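Local atomic coordinates of putative esterase (PDB entry 7C4D), a protein that probably hydrolyses carboxylic ester bonds, as a putative carboxylesterase from an uncultured marine bacterium with the alpha/beta hydrolase fold. Residues 63-68 with 189-194; 67-72 with 200-205; 33-38 with 54-59; 156-161 with 173-178; 72-77 with 99-104. All coordinates share one frame; numbering follows the deposited sequence. Where two conformers were deposited one is given.

Contact 1: 63-68 with 189-194; sequences SPHADD and KINIDS
H65 donates from NE2 to K189 O at 2.7 Å, a bond that is bent at the hydrogen (131°) although the oxygen lies exactly in the plane of the imidazole. The other nitrogen of the ring, ND1, packs 3.3 Å from N191 CB, and the ring and the N191 amide run almost parallel, 10° between their planes. Further along, S194 OG gives its proton to D67 O over 2.6 Å, arriving from above the carbonyl plane and not on a lone pair; chi1 of 170°, with OG opposite the backbone N, turns it toward that carbonyl. N191 and S194 thus meet the loop from the first turn of helix 192-196, and the asparagine also serves as its N-cap, its OD1 accepting from S194 N at 3.2 Å. Closeness alone is not bonding: N191 ND2 comes within 2.9 Å of A66 O at a poor angle, and its real partner is OD1 of N59. That same oxygen takes A66 N, so a second-shell residue positions both sides. The contact lies where the loop between strand 51-55 and helix 71-84 passes the start of helix 192-196, just beyond strand 186-188.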
# COMPACT_ATOMS: atom_id res chain seq x y z
N SER A 63 -11.18 -6.99 -3.77
CA SER A 63 -10.44 -8.23 -3.92
C SER A 63 -10.94 -9.32 -2.95
O SER A 63 -11.66 -9.02 -1.99
CB SER A 63 -8.95 -7.98 -3.86
OG SER A 63 -8.40 -7.85 -5.17
N PRO A 64 -10.64 -10.62 -3.19
CA PRO A 64 -11.12 -11.70 -2.32
C PRO A 64 -10.48 -11.66 -0.94
O PRO A 64 -9.37 -11.15 -0.78
CB PRO A 64 -10.65 -13.00 -3.01
CG PRO A 64 -10.26 -12.61 -4.42
CD PRO A 64 -9.89 -11.14 -4.34
N HIS A 65 -11.19 -12.22 0.05
CA HIS A 65 -10.78 -12.30 1.43
C HIS A 65 -10.05 -13.61 1.66
O HIS A 65 -10.23 -14.55 0.90
CB HIS A 65 -12.00 -12.12 2.33
CG HIS A 65 -12.49 -10.71 2.39
ND1 HIS A 65 -13.13 -10.21 3.49
CD2 HIS A 65 -12.42 -9.70 1.49
CE1 HIS A 65 -13.47 -8.95 3.28
NE2 HIS A 65 -13.05 -8.61 2.05
N ALA A 66 -9.13 -13.59 2.64
CA ALA A 66 -8.36 -14.72 3.13
C ALA A 66 -7.85 -14.41 4.53
O ALA A 66 -7.94 -13.27 4.98
CB ALA A 66 -7.24 -15.09 2.16
N ASP A 67 -7.39 -15.44 5.26
CA ASP A 67 -6.98 -15.31 6.66
C ASP A 67 -5.51 -14.91 6.74
O ASP A 67 -5.16 -14.04 7.52
CB ASP A 67 -7.19 -16.61 7.43
CG ASP A 67 -8.66 -17.01 7.53
OD1 ASP A 67 -9.46 -16.20 8.05
OD2 ASP A 67 -8.98 -18.12 7.06
N ASP A 68 -4.69 -15.58 5.93
CA ASP A 68 -3.28 -15.25 5.77
C ASP A 68 -3.13 -13.99 4.90
O ASP A 68 -3.66 -13.92 3.78
CB ASP A 68 -2.54 -16.41 5.09
CG ASP A 68 -1.05 -16.14 4.95
OD1 ASP A 68 -0.53 -15.47 5.83
OD2 ASP A 68 -0.46 -16.59 3.96
N LYS A 189 -16.03 -3.70 3.88
CA LYS A 189 -15.65 -4.51 2.73
C LYS A 189 -14.29 -5.17 2.97
O LYS A 189 -13.97 -6.12 2.27
CB LYS A 189 -15.67 -3.72 1.42
CG LYS A 189 -14.71 -2.55 1.33
CD LYS A 189 -15.25 -1.46 0.42
CE LYS A 189 -14.15 -0.65 -0.22
NZ LYS A 189 -14.73 0.39 -1.09
N ILE A 190 -13.51 -4.63 3.91
CA ILE A 190 -12.20 -5.16 4.28
C ILE A 190 -12.30 -6.24 5.37
O ILE A 190 -13.07 -6.13 6.31
CB ILE A 190 -11.26 -4.02 4.73
CG1 ILE A 190 -11.94 -3.11 5.76
CG2 ILE A 190 -10.77 -3.24 3.53
CD1 ILE A 190 -10.97 -2.21 6.49
N ASN A 191 -11.41 -7.24 5.28
CA ASN A 191 -11.30 -8.32 6.25
C ASN A 191 -10.50 -7.88 7.47
O ASN A 191 -9.33 -8.23 7.63
CB ASN A 191 -10.65 -9.54 5.59
CG ASN A 191 -10.76 -10.81 6.40
OD1 ASN A 191 -11.18 -10.78 7.55
ND2 ASN A 191 -10.36 -11.92 5.80
N ILE A 192 -11.16 -7.07 8.32
CA ILE A 192 -10.61 -6.52 9.55
C ILE A 192 -10.05 -7.64 10.44
O ILE A 192 -9.03 -7.47 11.10
CB ILE A 192 -11.67 -5.67 10.27
CG1 ILE A 192 -12.34 -4.72 9.27
CG2 ILE A 192 -11.13 -4.96 11.50
CD1 ILE A 192 -12.64 -3.35 9.79
N ASP A 193 -10.69 -8.81 10.43
CA ASP A 193 -10.25 -9.89 11.29
C ASP A 193 -8.88 -10.41 10.85
O ASP A 193 -8.00 -10.62 11.69
CB ASP A 193 -11.27 -11.04 11.37
CG ASP A 193 -10.93 -12.01 12.50
OD1 ASP A 193 -10.98 -11.58 13.68
OD2 ASP A 193 -10.55 -13.16 12.19
N SER A 194 -8.74 -10.67 9.55
CA SER A 194 -7.47 -11.13 9.02
C SER A 194 -6.38 -10.08 9.28
O SER A 194 -5.26 -10.41 9.67
CB SER A 194 -7.55 -11.55 7.57
OG SER A 194 -6.25 -11.79 7.01

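Contact 2: 67-72 with 200-205; sequences DDMSYE and INIMSG
Y71 and I202 supply the direct polar bond of this contact. The phenol OH of Y71 donates to I202 O at 2.7 Å, lying in the carbonyl plane and on a lone pair, so the proton meets the acceptor where its electrons are. CG of the tyrosine stands opposite the carbonyl carbon, beside the backbone N (chi1 -77°), a setting that also brings CE2 to 3.2 Å from N201 O. A second polar link runs through water: one molecule accepts from Y71 N at 3.0 Å and donates to N201 O at 2.9 Å, while S204 OG donates to that carbonyl from above its plane. Two successive carbonyls of helix 199-203 are therefore met by one tyrosine, through its side chain and through its backbone.

An Asx turn and a helix cap shape the other segment. D68 OD1 accepts from S70 N at 3.1 Å, closing the Asx turn, and S70 is the N-cap of the helix that begins at Y71. Its CB rests 3.7 Å from N201 ND2, an amide nitrogen committed to OD1 of N198.

Apolar packing is slight: M69 CE, carried on a chain bent at its last torsion, meets I202 CD1 at 3.9 Å. Around this core, the N-terminal end of helix 71-84 is wedged between helix 199-203 and helix 97-108, with the Y71 ring touching K100 and T101 and meeting that of W104, while M69 packs on helix 192-196.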
# COMPACT_ATOMS: atom_id res chain seq x y z
N ASP A 67 -7.39 -15.44 5.26
CA ASP A 67 -6.98 -15.31 6.66
C ASP A 67 -5.51 -14.91 6.74
O ASP A 67 -5.16 -14.04 7.52
CB ASP A 67 -7.19 -16.61 7.43
CG ASP A 67 -8.66 -17.01 7.53
OD1 ASP A 67 -9.46 -16.20 8.05
OD2 ASP A 67 -8.98 -18.12 7.06
N ASP A 68 -4.69 -15.58 5.93
CA ASP A 68 -3.28 -15.25 5.77
C ASP A 68 -3.13 -13.99 4.90
O ASP A 68 -3.66 -13.92 3.78
CB ASP A 68 -2.54 -16.41 5.09
CG ASP A 68 -1.05 -16.14 4.95
OD1 ASP A 68 -0.53 -15.47 5.83
OD2 ASP A 68 -0.46 -16.59 3.96
N MET A 69 -2.40 -13.01 5.44
CA MET A 69 -2.00 -11.79 4.77
C MET A 69 -0.49 -11.57 4.91
O MET A 69 -0.04 -10.44 5.07
CB MET A 69 -2.63 -10.61 5.51
CG MET A 69 -3.88 -10.13 4.92
SD MET A 69 -4.38 -8.73 5.89
CE MET A 69 -3.59 -7.40 4.97
N SER A 70 0.30 -12.65 4.87
CA SER A 70 1.74 -12.52 4.94
C SER A 70 2.24 -11.89 3.63
O SER A 70 1.53 -11.95 2.64
CB SER A 70 2.31 -13.89 5.16
OG SER A 70 2.36 -14.61 3.94
N TYR A 71 3.48 -11.36 3.62
CA TYR A 71 4.03 -10.66 2.47
C TYR A 71 4.35 -11.69 1.41
O TYR A 71 4.36 -11.40 0.21
CB TYR A 71 5.25 -9.81 2.87
CG TYR A 71 4.88 -8.52 3.56
CD1 TYR A 71 4.09 -7.58 2.89
CD2 TYR A 71 5.35 -8.20 4.82
CE1 TYR A 71 3.67 -6.42 3.50
CE2 TYR A 71 5.01 -6.99 5.43
CZ TYR A 71 4.15 -6.11 4.76
OH TYR A 71 3.74 -4.90 5.23
N GLU A 72 4.56 -12.92 1.88
CA GLU A 72 4.82 -14.03 0.98
C GLU A 72 3.58 -14.24 0.10
O GLU A 72 3.70 -14.41 -1.11
CB GLU A 72 5.17 -15.27 1.80
CG GLU A 72 5.32 -16.53 0.98
CD GLU A 72 6.58 -16.57 0.14
OE1 GLU A 72 6.47 -16.99 -1.03
OE2 GLU A 72 7.66 -16.19 0.65
N ILE A 200 1.50 -8.59 13.11
CA ILE A 200 2.91 -8.88 13.27
C ILE A 200 3.55 -9.11 11.89
O ILE A 200 4.67 -8.67 11.63
CB ILE A 200 3.11 -10.06 14.26
CG1 ILE A 200 2.68 -9.69 15.69
CG2 ILE A 200 4.52 -10.65 14.22
CD1 ILE A 200 3.23 -8.36 16.17
N ASN A 201 2.86 -9.89 11.04
CA ASN A 201 3.24 -10.18 9.66
C ASN A 201 3.43 -8.88 8.87
O ASN A 201 4.36 -8.77 8.07
CB ASN A 201 2.19 -11.05 8.97
CG ASN A 201 2.36 -12.53 9.25
OD1 ASN A 201 3.28 -12.92 9.94
ND2 ASN A 201 1.48 -13.35 8.70
N ILE A 202 2.55 -7.92 9.15
CA ILE A 202 2.44 -6.71 8.36
C ILE A 202 3.56 -5.75 8.76
O ILE A 202 4.08 -5.02 7.90
CB ILE A 202 1.02 -6.11 8.51
CG1 ILE A 202 -0.03 -6.94 7.76
CG2 ILE A 202 0.96 -4.64 8.10
CD1 ILE A 202 -1.44 -6.46 8.04
N MET A 203 3.98 -5.81 10.04
CA MET A 203 4.97 -4.88 10.58
C MET A 203 6.39 -5.47 10.57
O MET A 203 7.32 -4.77 10.95
CB MET A 203 4.66 -4.40 12.00
CG MET A 203 3.34 -3.70 12.14
SD MET A 203 3.41 -2.06 11.42
CE MET A 203 1.71 -1.84 10.95
N SER A 204 6.55 -6.69 10.05
CA SER A 204 7.80 -7.43 10.07
C SER A 204 8.74 -6.97 8.97
O SER A 204 8.31 -6.47 7.92
CB SER A 204 7.53 -8.90 9.96
OG SER A 204 7.25 -9.22 8.62
N GLY A 205 10.05 -7.20 9.21
CA GLY A 205 11.13 -6.80 8.34
C GLY A 205 11.37 -7.84 7.26
O GLY A 205 10.99 -8.99 7.44
O HOH W 1 4.38 -11.14 6.47

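Contact 3: 33-38 with 54-59; sequences YGSGDN and LIDQRN. With SO4 (sulfate ion), chain E.
S35 and G36 run past D56 and L54 with their CA atoms close, 4.7 Å from G36 to L54, where the loop leaving strand 25-29 crosses the end of strand 51-55. These neighbouring parallel strands of the alpha/beta hydrolase sheet are joined by a beta-alpha-beta crossover through helix 40-46, and the contact sits at its two ends. One carboxylate secures it. G36 N donates to D56 OD1 at 2.9 Å, almost straight (171°) and met nearly along the C-O axis, while OD2 accepts from R62 N, so that both oxygens are used and the group can hardly turn. Having CG opposite its own carbonyl carbon (chi1 -72°) brings the aspartate's OD1 to 3.4 Å from S35 CB as well. L54 CB packs on the backbone of G36, 4.1 Å from its CA.

S35 also shapes its own loop: its OG accepts from D37 N at 3.3 Å, an ST turn leading into the 3-10 segment. This presents N38, whose amide orientation is fixed from the far end by K176 NZ at OD1. Its ND2 then faces a sulfate, probably from the crystallisation liquor, that also accepts from G31 N, W39 NE1 and H256 NE2. The loop after the strand equivalent to 25-29 commonly contributes to the oxyanion hole in this family, so an anion here is suggestive, no more. G34 CA approaches the same anion oxygen, O1, to 3.2 Å, and N38 ND2 donates to O1 at 2.8 Å.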
# COMPACT_ATOMS: atom_id res chain seq x y z
N TYR A 33 -5.72 -0.82 4.56
CA TYR A 33 -6.96 -0.05 4.57
C TYR A 33 -7.18 0.79 3.30
O TYR A 33 -8.17 1.54 3.25
CB TYR A 33 -7.14 0.81 5.83
CG TYR A 33 -6.85 0.08 7.11
CD1 TYR A 33 -7.65 -0.98 7.50
CD2 TYR A 33 -5.80 0.45 7.94
CE1 TYR A 33 -7.39 -1.69 8.66
CE2 TYR A 33 -5.53 -0.25 9.11
CZ TYR A 33 -6.32 -1.33 9.46
OH TYR A 33 -6.10 -2.06 10.59
N GLY A 34 -6.26 0.73 2.31
CA GLY A 34 -6.44 1.50 1.07
C GLY A 34 -7.02 0.64 -0.03
O GLY A 34 -7.33 -0.53 0.20
N SER A 35 -7.16 1.21 -1.24
CA SER A 35 -7.45 0.44 -2.44
C SER A 35 -6.89 1.19 -3.65
O SER A 35 -6.23 2.22 -3.50
CB SER A 35 -8.92 0.17 -2.62
OG SER A 35 -9.58 1.38 -2.89
N GLY A 36 -7.11 0.63 -4.85
CA GLY A 36 -6.70 1.29 -6.07
C GLY A 36 -7.37 2.66 -6.21
O GLY A 36 -6.72 3.60 -6.69
N ASP A 37 -8.59 2.80 -5.66
CA ASP A 37 -9.32 4.06 -5.71
C ASP A 37 -8.55 5.24 -5.15
O ASP A 37 -8.80 6.37 -5.56
CB ASP A 37 -10.70 3.98 -5.05
CG ASP A 37 -11.68 3.21 -5.94
OD1 ASP A 37 -11.33 2.89 -7.07
OD2 ASP A 37 -12.76 2.95 -5.47
N ASN A 38 -7.65 5.01 -4.20
CA ASN A 38 -6.91 6.15 -3.64
C ASN A 38 -5.83 6.62 -4.62
O ASN A 38 -5.20 7.64 -4.39
CB ASN A 38 -6.36 5.80 -2.25
CG ASN A 38 -7.46 5.45 -1.25
OD1 ASN A 38 -8.43 6.18 -1.12
ND2 ASN A 38 -7.33 4.35 -0.55
N LEU A 54 -4.21 -0.51 -11.36
CA LEU A 54 -4.56 -0.18 -9.98
C LEU A 54 -5.16 -1.44 -9.37
O LEU A 54 -6.29 -1.83 -9.71
CB LEU A 54 -5.59 0.95 -9.96
CG LEU A 54 -5.22 2.26 -10.66
CD1 LEU A 54 -6.39 3.21 -10.55
CD2 LEU A 54 -4.02 2.90 -10.00
N ILE A 55 -4.36 -2.09 -8.52
CA ILE A 55 -4.64 -3.40 -7.96
C ILE A 55 -5.21 -3.19 -6.55
O ILE A 55 -4.77 -2.27 -5.84
CB ILE A 55 -3.34 -4.23 -7.95
CG1 ILE A 55 -3.03 -4.80 -9.34
CG2 ILE A 55 -3.35 -5.29 -6.88
CD1 ILE A 55 -3.90 -5.93 -9.69
N ASP A 56 -6.25 -3.96 -6.22
CA ASP A 56 -6.76 -4.07 -4.85
C ASP A 56 -6.07 -5.32 -4.28
O ASP A 56 -6.09 -6.37 -4.90
CB ASP A 56 -8.29 -4.22 -4.80
CG ASP A 56 -9.11 -2.97 -5.14
OD1 ASP A 56 -8.53 -1.90 -5.27
OD2 ASP A 56 -10.33 -3.07 -5.20
N GLN A 57 -5.34 -5.18 -3.17
CA GLN A 57 -4.66 -6.35 -2.62
C GLN A 57 -5.64 -7.20 -1.81
O GLN A 57 -6.73 -6.72 -1.48
CB GLN A 57 -3.46 -5.89 -1.81
CG GLN A 57 -2.38 -5.29 -2.70
CD GLN A 57 -1.22 -4.85 -1.86
OE1 GLN A 57 -0.29 -5.62 -1.61
NE2 GLN A 57 -1.34 -3.64 -1.35
N ARG A 58 -5.23 -8.45 -1.49
CA ARG A 58 -6.08 -9.35 -0.70
C ARG A 58 -6.62 -8.64 0.54
O ARG A 58 -5.92 -7.81 1.14
CB ARG A 58 -5.35 -10.66 -0.39
CG ARG A 58 -4.25 -10.56 0.66
CD ARG A 58 -3.86 -11.94 1.17
NE ARG A 58 -3.51 -12.76 0.04
CZ ARG A 58 -3.49 -14.08 0.03
NH1 ARG A 58 -3.79 -14.74 1.14
NH2 ARG A 58 -3.17 -14.75 -1.07
N ASN A 59 -7.91 -8.88 0.84
CA ASN A 59 -8.66 -8.37 1.99
C ASN A 59 -9.04 -6.90 1.84
O ASN A 59 -9.54 -6.29 2.79
CB ASN A 59 -7.98 -8.67 3.33
CG ASN A 59 -7.97 -10.15 3.67
OD1 ASN A 59 -8.89 -10.91 3.32
ND2 ASN A 59 -6.91 -10.59 4.33
S SO4 E . -3.39 4.17 -0.02
O1 SO4 E . -4.60 3.59 -0.54
O2 SO4 E . -3.25 3.74 1.36
O3 SO4 E . -2.24 3.70 -0.77
O4 SO4 E . -3.45 5.60 -0.09

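Contact 4: 156-161 with 173-178; sequences EIETQL and FLLKNI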
# COMPACT_ATOMS: atom_id res chain seq x y z
N GLU A 156 -23.35 8.64 10.78
CA GLU A 156 -23.28 8.17 12.15
C GLU A 156 -21.93 7.50 12.40
O GLU A 156 -21.27 7.81 13.39
CB GLU A 156 -24.45 7.23 12.49
CG GLU A 156 -25.81 7.70 12.00
CD GLU A 156 -26.18 9.15 12.28
OE1 GLU A 156 -26.31 9.51 13.47
OE2 GLU A 156 -26.32 9.92 11.31
N ILE A 157 -21.53 6.61 11.48
CA ILE A 157 -20.26 5.91 11.53
C ILE A 157 -19.14 6.95 11.66
O ILE A 157 -18.16 6.73 12.36
CB ILE A 157 -20.04 5.00 10.30
CG1 ILE A 157 -21.34 4.44 9.72
CG2 ILE A 157 -19.01 3.92 10.60
CD1 ILE A 157 -21.69 3.02 10.15
N GLU A 158 -19.32 8.08 10.97
CA GLU A 158 -18.34 9.16 10.93
C GLU A 158 -18.19 9.76 12.33
O GLU A 158 -17.06 9.92 12.81
CB GLU A 158 -18.74 10.21 9.89
CG GLU A 158 -17.63 11.21 9.60
CD GLU A 158 -18.06 12.67 9.55
OE1 GLU A 158 -19.21 12.97 9.96
OE2 GLU A 158 -17.25 13.51 9.11
N THR A 159 -19.32 10.05 12.99
CA THR A 159 -19.34 10.68 14.30
C THR A 159 -18.89 9.70 15.38
O THR A 159 -18.38 10.11 16.42
CB THR A 159 -20.69 11.34 14.60
OG1 THR A 159 -21.72 10.38 14.37
CG2 THR A 159 -20.95 12.58 13.77
N GLN A 160 -19.07 8.39 15.12
CA GLN A 160 -18.57 7.34 15.99
C GLN A 160 -17.04 7.31 15.98
O GLN A 160 -16.41 7.18 17.03
CB GLN A 160 -19.12 5.98 15.56
CG GLN A 160 -20.54 5.71 16.06
CD GLN A 160 -21.14 4.51 15.37
OE1 GLN A 160 -20.77 3.36 15.64
NE2 GLN A 160 -22.07 4.76 14.47
N LEU A 161 -16.45 7.44 14.78
CA LEU A 161 -15.01 7.43 14.57
C LEU A 161 -14.42 8.78 14.98
O LEU A 161 -13.20 8.91 15.12
CB LEU A 161 -14.70 7.12 13.10
CG LEU A 161 -13.93 5.83 12.81
CD1 LEU A 161 -14.61 4.61 13.42
CD2 LEU A 161 -13.78 5.62 11.31
N PHE A 173 -10.58 8.26 4.99
CA PHE A 173 -9.71 7.23 4.44
C PHE A 173 -10.25 5.86 4.85
O PHE A 173 -10.55 4.99 4.00
CB PHE A 173 -8.25 7.52 4.80
CG PHE A 173 -7.28 6.45 4.37
CD1 PHE A 173 -6.78 6.42 3.07
CD2 PHE A 173 -6.93 5.43 5.24
CE1 PHE A 173 -5.96 5.39 2.64
CE2 PHE A 173 -6.10 4.40 4.82
CZ PHE A 173 -5.62 4.38 3.52
N LEU A 174 -10.48 5.71 6.17
CA LEU A 174 -10.98 4.46 6.73
C LEU A 174 -12.42 4.21 6.31
O LEU A 174 -12.80 3.07 6.04
CB LEU A 174 -10.83 4.52 8.25
CG LEU A 174 -9.39 4.56 8.77
CD1 LEU A 174 -9.35 4.83 10.27
CD2 LEU A 174 -8.69 3.26 8.44
N LEU A 175 -13.20 5.29 6.22
CA LEU A 175 -14.63 5.22 5.95
C LEU A 175 -14.88 4.95 4.47
O LEU A 175 -16.03 4.74 4.06
CB LEU A 175 -15.28 6.55 6.33
CG LEU A 175 -15.70 6.75 7.78
CD1 LEU A 175 -16.21 8.17 7.98
CD2 LEU A 175 -16.77 5.75 8.20
N LYS A 176 -13.83 5.00 3.64
CA LYS A 176 -14.06 4.57 2.28
C LYS A 176 -14.23 3.06 2.26
O LYS A 176 -14.57 2.53 1.21
CB LYS A 176 -12.91 4.96 1.35
CG LYS A 176 -12.91 6.39 0.88
CD LYS A 176 -11.54 6.75 0.37
CE LYS A 176 -11.18 8.19 0.64
NZ LYS A 176 -9.75 8.44 0.31
N ASN A 177 -14.00 2.39 3.41
CA ASN A 177 -14.02 0.93 3.48
C ASN A 177 -15.38 0.40 3.91
O ASN A 177 -15.61 -0.82 3.92
CB ASN A 177 -12.96 0.36 4.40
CG ASN A 177 -11.61 0.45 3.73
OD1 ASN A 177 -11.31 -0.34 2.84
ND2 ASN A 177 -10.83 1.44 4.12
N ILE A 178 -16.26 1.33 4.28
CA ILE A 178 -17.62 0.91 4.61
C ILE A 178 -18.52 1.06 3.38
O ILE A 178 -18.53 2.09 2.74
CB ILE A 178 -18.08 1.61 5.91
CG1 ILE A 178 -19.13 0.78 6.65
CG2 ILE A 178 -18.48 3.06 5.71
CD1 ILE A 178 -18.94 0.79 8.14
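L174 makes the first and lightest touch, its CB 4.4 Å from CD2 of L161. L175 follows as the centre of the packing, touched by three side chains of helix 154-164. Its two methyls divide the work: CD2 lies 3.8 Å from I157 CG2, whereas CD1 rests 3.7 Å from CG of E158, whose chain crosses it at about a right angle. L175 CG also slides past L161 CD2 at 4.2 Å, the two leucines pointing in opposite directions.

Beyond L175 the chain makes a type I turn through I178, and N177 steadies it. N177 ND2 reaches back to L174 O at 3.2 Å from the same face of the carbonyl as N177 N, and is held in addition by Y33 O. With the turn so set, I178 sends its CD1 to 4.0 Å from I157 CG2, the two isoleucines meeting tip to tip, CG1 of I178 opposite its backbone N (chi1 -153°).

The contact joins consecutive helices 154-164 and 168-175 between strands 113-119 and 217-222, where alpha/beta hydrolases often carry a cap. E158 lends only aliphatic carbons, its carboxylate leading away to a weak, long ion pair with R171. With the touching surfaces wholly apolar, specificity rests on the fit of branched side chains rather than on directional bonds.

Contact 5: 72-77 with 99-104; sequences ESMAED and GKTAMW
T101 OG1 sits against M74 and has two weak acceptors within range, M97 O and Q57 OE1, which must share or alternate its single proton. From the facing helix, M74 brings CB to 3.7 Å and CE to 3.9 Å from this hydroxyl, its chain folding round at the last torsion (chi3 -68°) and crossing the threonine at about a right angle. The other branch of T101, CG2, stands opposite its backbone N and so projects outward at the neighbouring helix, where it lies 3.7 Å from M74 C and 3.9 Å from A75 N. A methyl thus packs directly on the backbone, and the small A75 is consistent with this close approach: the helix axes pass 8.6 Å apart at a crossing angle of -75°.

The two helices are those before and after strand 90-95 in the alpha/beta hydrolase fold. Helix 97-108 follows a GxSxG sequence consistent with a nucleophile elbow, and T101 lies in its first turns, touching both the residues of that elbow and helix 71-84.

Toward the surface W104 takes over. In the conformer described, one of two deposited, its ring sets one face against the backbone of E72, with E72 N above it and offset toward the rim, while Y71 meets the ring nearby. The E72 carboxylate stands nearly perpendicular to the indole, 87° between planes; in this conformer its OE2 comes 3.3 Å from CZ3 of W104, a distance that is doubtful because the ring has a second position. A75 CB adds a looser touch, 4.3 Å from W104 CB.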
# COMPACT_ATOMS: atom_id res chain seq x y z
N GLU A 72 4.56 -12.92 1.88
CA GLU A 72 4.82 -14.03 0.98
C GLU A 72 3.58 -14.24 0.10
O GLU A 72 3.70 -14.41 -1.11
CB GLU A 72 5.17 -15.27 1.80
CG GLU A 72 5.32 -16.53 0.98
CD GLU A 72 6.58 -16.57 0.14
OE1 GLU A 72 6.47 -16.99 -1.03
OE2 GLU A 72 7.66 -16.19 0.65
N SER A 73 2.41 -14.24 0.73
CA SER A 73 1.17 -14.58 0.05
C SER A 73 0.76 -13.43 -0.86
O SER A 73 0.33 -13.67 -1.99
CB SER A 73 0.05 -14.95 1.02
OG SER A 73 -0.37 -13.84 1.79
N MET A 74 0.91 -12.19 -0.34
CA MET A 74 0.60 -10.97 -1.08
C MET A 74 1.52 -10.86 -2.29
O MET A 74 1.03 -10.58 -3.36
CB MET A 74 0.64 -9.74 -0.18
CG MET A 74 -0.53 -9.75 0.79
SD MET A 74 -1.03 -8.29 1.71
CE MET A 74 0.40 -8.10 2.77
N ALA A 75 2.81 -11.24 -2.14
CA ALA A 75 3.79 -11.28 -3.22
C ALA A 75 3.36 -12.27 -4.29
O ALA A 75 3.58 -12.04 -5.48
CB ALA A 75 5.16 -11.64 -2.72
N GLU A 76 2.78 -13.40 -3.83
CA GLU A 76 2.35 -14.44 -4.74
C GLU A 76 1.14 -13.99 -5.56
O GLU A 76 1.06 -14.29 -6.75
CB GLU A 76 2.10 -15.78 -4.03
CG GLU A 76 2.25 -16.97 -4.99
CD GLU A 76 3.64 -17.04 -5.61
OE1 GLU A 76 4.62 -16.75 -4.88
OE2 GLU A 76 3.74 -17.33 -6.82
N ASP A 77 0.18 -13.36 -4.87
CA ASP A 77 -0.96 -12.68 -5.49
C ASP A 77 -0.50 -11.76 -6.62
O ASP A 77 -1.02 -11.85 -7.74
CB ASP A 77 -1.75 -11.86 -4.48
CG ASP A 77 -2.44 -12.70 -3.41
OD1 ASP A 77 -2.47 -13.95 -3.56
OD2 ASP A 77 -2.96 -12.09 -2.45
N GLY A 99 4.36 -1.28 -0.41
CA GLY A 99 5.80 -1.15 -0.64
C GLY A 99 6.59 -2.37 -0.19
O GLY A 99 7.58 -2.72 -0.84
N LYS A 100 6.18 -3.00 0.94
CA LYS A 100 6.84 -4.23 1.39
C LYS A 100 6.54 -5.39 0.47
O LYS A 100 7.42 -6.18 0.15
CB LYS A 100 6.48 -4.57 2.84
CG LYS A 100 7.57 -4.21 3.83
CD LYS A 100 7.12 -4.18 5.27
CE LYS A 100 8.16 -3.49 6.12
NZ LYS A 100 7.78 -3.44 7.54
N THR A 101 5.27 -5.52 0.05
CA THR A 101 4.92 -6.54 -0.93
C THR A 101 5.79 -6.39 -2.16
O THR A 101 6.31 -7.36 -2.70
CB THR A 101 3.42 -6.45 -1.28
OG1 THR A 101 2.64 -6.65 -0.10
CG2 THR A 101 2.94 -7.39 -2.35
N ALA A 102 5.98 -5.13 -2.59
CA ALA A 102 6.70 -4.89 -3.83
C ALA A 102 8.17 -5.26 -3.65
O ALA A 102 8.75 -5.89 -4.52
CB ALA A 102 6.50 -3.44 -4.26
N MET A 103 8.76 -4.89 -2.51
CA MET A 103 10.14 -5.25 -2.20
C MET A 103 10.31 -6.77 -2.11
O MET A 103 11.24 -7.29 -2.73
CB MET A 103 10.59 -4.56 -0.92
CG MET A 103 10.90 -3.11 -1.11
SD MET A 103 11.68 -2.41 0.34
CE MET A 103 10.28 -2.12 1.43
N TRP A 104 9.37 -7.47 -1.43
CA TRP A 104 9.36 -8.94 -1.36
C TRP A 104 9.34 -9.53 -2.77
O TRP A 104 10.22 -10.32 -3.11
CB TRP A 104 8.16 -9.47 -0.57
CG TRP A 104 8.46 -9.75 0.87
CD1 TRP A 104 8.61 -8.85 1.88
CD2 TRP A 104 8.68 -11.05 1.46
NE1 TRP A 104 8.89 -9.48 3.05
CE2 TRP A 104 8.94 -10.84 2.83
CE3 TRP A 104 8.66 -12.36 0.97
CZ2 TRP A 104 9.19 -11.89 3.71
CZ3 TRP A 104 8.91 -13.40 1.84
CH2 TRP A 104 9.18 -13.17 3.19

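How the contacts relate
From the N terminus, contact 3 closes first, bringing the chain after strand 51-55 back to the loop behind strand 25-29. Contacts 1, 2 and 5 then open in quick succession along residues 63-77. Contact 5 shuts soonest, pairing the helices that flank strand 90-95. Contact 4 is a local closure between helices 154-164 and 168-175. Both fall within the long spans of contacts 1 and 2, which overlap at D67 and D68 and cross: contact 1 opens and closes ahead of contact 2. These two tie the core to the helices inserted between strands 113-119 and 217-222. R58 of contact 3 forms a salt bridge with D77 of contact 5, and N177 of contact 4 hydrogen-bonds to Y33 of contact 3.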